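Local coordinates for oxidoreductase (Listeria innocua, PDB 3E18), which binds NAD through a Rossmann-type domain and is probably a dehydrogenase of the GFO/IDH/MocA family whose substrate is not known, at residues S197-F202 against G211-I216. Numbering follows the deposited sequence.
Sequences SANLSF and GFVTFI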
ATOM      1  N   SER A 197      -5.059  10.910   1.297  1.00 25.35           N
ATOM      2  CA  SER A 197      -5.997  10.337   0.347  1.00 19.35           C
ATOM      3  C   SER A 197      -6.517   9.104   1.074  1.00 21.50           C
ATOM      4  O   SER A 197      -5.837   8.584   1.939  1.00 21.91           O
ATOM      5  CB  SER A 197      -5.284   9.939  -0.943  1.00 21.31           C
ATOM      6  OG  SER A 197      -4.330   8.913  -0.743  1.00 30.67           O
ATOM      7  N   ALA A 198      -7.713   8.672   0.747  1.00 19.74           N
ATOM      8  CA  ALA A 198      -8.315   7.517   1.441  1.00 20.69           C
ATOM      9  C   ALA A 198      -9.364   6.887   0.591  1.00 25.47           C
ATOM     10  O   ALA A 198      -9.933   7.522  -0.298  1.00 26.51           O
ATOM     11  CB  ALA A 198      -8.935   7.946   2.794  1.00 23.92           C
ATOM     12  N   ASN A 199      -9.611   5.615   0.867  1.00 24.00           N
ATOM     13  CA  ASN A 199     -10.712   4.903   0.246  0.50 26.76           C
ATOM     14  C   ASN A 199     -11.287   4.010   1.317  1.00 28.81           C
ATOM     15  O   ASN A 199     -10.560   3.465   2.140  1.00 26.51           O
ATOM     16  CB  ASN A 199     -10.253   4.146  -1.031  0.50 33.27           C
ATOM     17  CG  ASN A 199     -10.783   2.705  -1.085  0.50 38.14           C
ATOM     18  OD1 ASN A 199     -11.969   2.454  -1.382  0.50 41.58           O
ATOM     19  ND2 ASN A 199      -9.885   1.746  -0.838  0.50 50.06           N
ATOM     20  N   LEU A 200     -12.612   3.933   1.350  1.00 25.30           N
ATOM     21  CA  LEU A 200     -13.303   3.145   2.364  1.00 23.11           C
ATOM     22  C   LEU A 200     -13.816   1.847   1.767  1.00 26.47           C
ATOM     23  O   LEU A 200     -14.130   1.775   0.580  1.00 28.86           O
ATOM     24  CB  LEU A 200     -14.487   3.930   2.946  1.00 25.50           C
ATOM     25  CG  LEU A 200     -14.282   5.330   3.526  1.00 36.03           C
ATOM     26  CD1 LEU A 200     -15.617   5.968   3.932  1.00 36.35           C
ATOM     27  CD2 LEU A 200     -13.327   5.303   4.695  1.00 27.69           C
ATOM     28  N   SER A 201     -13.932   0.826   2.598  1.00 25.55           N
ATOM     29  CA  SER A 201     -14.513  -0.427   2.148  1.00 25.86           C
ATOM     30  C   SER A 201     -15.962  -0.548   2.598  1.00 32.50           C
ATOM     31  O   SER A 201     -16.267  -0.338   3.766  1.00 31.49           O
ATOM     32  CB  SER A 201     -13.710  -1.607   2.684  1.00 25.31           C
ATOM     33  OG  SER A 201     -14.392  -2.820   2.417  1.00 35.37           O
ATOM     34  N   PHE A 202     -16.847  -0.890   1.661  1.00 31.08           N
ATOM     35  CA  PHE A 202     -18.235  -1.194   1.975  1.00 32.79           C
ATOM     36  C   PHE A 202     -18.586  -2.552   1.407  1.00 33.30           C
ATOM     37  O   PHE A 202     -19.691  -2.762   0.897  1.00 40.76           O
ATOM     38  CB  PHE A 202     -19.161  -0.133   1.395  1.00 32.31           C
ATOM     39  CG  PHE A 202     -19.022   1.205   2.041  1.00 31.63           C
ATOM     40  CD1 PHE A 202     -19.690   1.492   3.224  1.00 26.90           C
ATOM     41  CD2 PHE A 202     -18.244   2.197   1.448  1.00 30.72           C
ATOM     42  CE1 PHE A 202     -19.572   2.735   3.820  1.00 33.57           C
ATOM     43  CE2 PHE A 202     -18.120   3.442   2.040  1.00 32.45           C
ATOM     44  CZ  PHE A 202     -18.786   3.711   3.234  1.00 32.19           C
ATOM     45  N   GLY A 211     -13.865  -1.101   6.590  1.00 27.58           N
ATOM     46  CA  GLY A 211     -12.438  -1.033   6.503  1.00 23.44           C
ATOM     47  C   GLY A 211     -12.063   0.208   5.725  1.00 27.54           C
ATOM     48  O   GLY A 211     -12.910   0.848   5.126  1.00 26.16           O
ATOM     49  N   PHE A 212     -10.778   0.506   5.703  1.00 22.18           N
ATOM     50  CA  PHE A 212     -10.274   1.651   4.945  1.00 23.59           C
ATOM     51  C   PHE A 212      -8.796   1.512   4.673  1.00 26.41           C
ATOM     52  O   PHE A 212      -8.126   0.647   5.247  1.00 27.95           O
ATOM     53  CB  PHE A 212     -10.546   2.956   5.694  1.00 20.66           C
ATOM     54  CG  PHE A 212      -9.734   3.128   6.946  1.00 26.45           C
ATOM     55  CD1 PHE A 212      -8.591   3.915   6.936  1.00 33.55           C
ATOM     56  CD2 PHE A 212     -10.113   2.510   8.139  1.00 28.80           C
ATOM     57  CE1 PHE A 212      -7.822   4.073   8.081  1.00 33.99           C
ATOM     58  CE2 PHE A 212      -9.348   2.678   9.289  1.00 30.69           C
ATOM     59  CZ  PHE A 212      -8.203   3.463   9.251  1.00 31.67           C
ATOM     60  N   VAL A 213      -8.287   2.401   3.822  1.00 23.64           N
ATOM     61  CA  VAL A 213      -6.866   2.573   3.693  1.00 18.85           C
ATOM     62  C   VAL A 213      -6.680   4.069   3.494  1.00 22.00           C
ATOM     63  O   VAL A 213      -7.530   4.718   2.898  1.00 18.52           O
ATOM     64  CB  VAL A 213      -6.270   1.728   2.520  1.00 21.74           C
ATOM     65  CG1 VAL A 213      -7.107   1.861   1.252  1.00 26.53           C
ATOM     66  CG2 VAL A 213      -4.809   2.087   2.259  1.00 20.12           C
ATOM     67  N   THR A 214      -5.607   4.610   4.035  1.00 25.36           N
ATOM     68  CA  THR A 214      -5.276   6.003   3.828  1.00 22.78           C
ATOM     69  C   THR A 214      -3.776   6.173   3.596  1.00 25.44           C
ATOM     70  O   THR A 214      -2.981   5.439   4.159  1.00 24.90           O
ATOM     71  CB  THR A 214      -5.808   6.881   4.999  1.00 27.62           C
ATOM     72  OG1 THR A 214      -5.376   8.235   4.827  1.00 27.77           O
ATOM     73  CG2 THR A 214      -5.336   6.366   6.349  1.00 26.27           C
ATOM     74  N   PHE A 215      -3.382   7.138   2.763  1.00 23.21           N
ATOM     75  CA  PHE A 215      -1.975   7.393   2.555  1.00 23.39           C
ATOM     76  C   PHE A 215      -1.768   8.825   2.992  1.00 29.64           C
ATOM     77  O   PHE A 215      -2.400   9.747   2.459  1.00 20.90           O
ATOM     78  CB  PHE A 215      -1.573   7.205   1.078  1.00 32.64           C
ATOM     79  CG  PHE A 215      -0.066   7.107   0.849  1.00 33.99           C
ATOM     80  CD1 PHE A 215       0.566   5.872   0.836  1.00 32.00           C
ATOM     81  CD2 PHE A 215       0.711   8.254   0.637  1.00 33.98           C
ATOM     82  CE1 PHE A 215       1.952   5.764   0.624  1.00 34.71           C
ATOM     83  CE2 PHE A 215       2.082   8.157   0.427  1.00 40.01           C
ATOM     84  CZ  PHE A 215       2.707   6.901   0.415  1.00 35.35           C
ATOM     85  N   ILE A 216      -0.911   8.990   3.992  1.00 27.13           N
ATOM     86  CA  ILE A 216      -0.699  10.265   4.646  1.00 25.31           C
ATOM     87  C   ILE A 216       0.706  10.758   4.352  1.00 27.72           C
ATOM     88  O   ILE A 216       1.657   9.987   4.406  1.00 27.83           O
ATOM     89  CB  ILE A 216      -0.921  10.123   6.178  1.00 21.58           C
ATOM     90  CG1 ILE A 216      -2.379   9.739   6.461  1.00 27.49           C
ATOM     91  CG2 ILE A 216      -0.581  11.401   6.932  1.00 26.65           C
ATOM     92  CD1 ILE A 216      -2.560   9.049   7.787  1.00 26.40           C
TER
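S197 and F215 form a hydrogen-bonded antiparallel pair, with S197 N donating to F215 O at 3.1 Å and F215 N returning the bond to S197 O at 3.0 Å. That carbonyl oxygen is gripped twice: T214 OG1 also donates to S197 O, at 2.9 Å, reaching it from the opposite face of the carbonyl plane to F215 N. T214 can do this because its hydroxyl lies anti to its own backbone N (chi1 175°), which places OG1 beside the carbonyl of S197. Next, A198 faces T214 in a non-hydrogen-bonded pair, the two CB atoms 4.0 Å apart. N199 N donates to V213 O and V213 N to N199 O, each at 3.0 Å. On the A198 face, L200 brings CD2 to 3.8 Å from F212 CB, while the F212 ring leads off and meets T214 CG2 at its edge. The S201 hydroxyl bonds to OD1 of D210, the residue before G211 in the loop that joins the two strands. In this hairpin of the C-terminal domain's mixed sheet, strand 223-229 flanks 211-216; helices 173-188 and 325-344 cover the A198, L200, F212 and T214 face, whereas S197 and F215 pack against the second subunit.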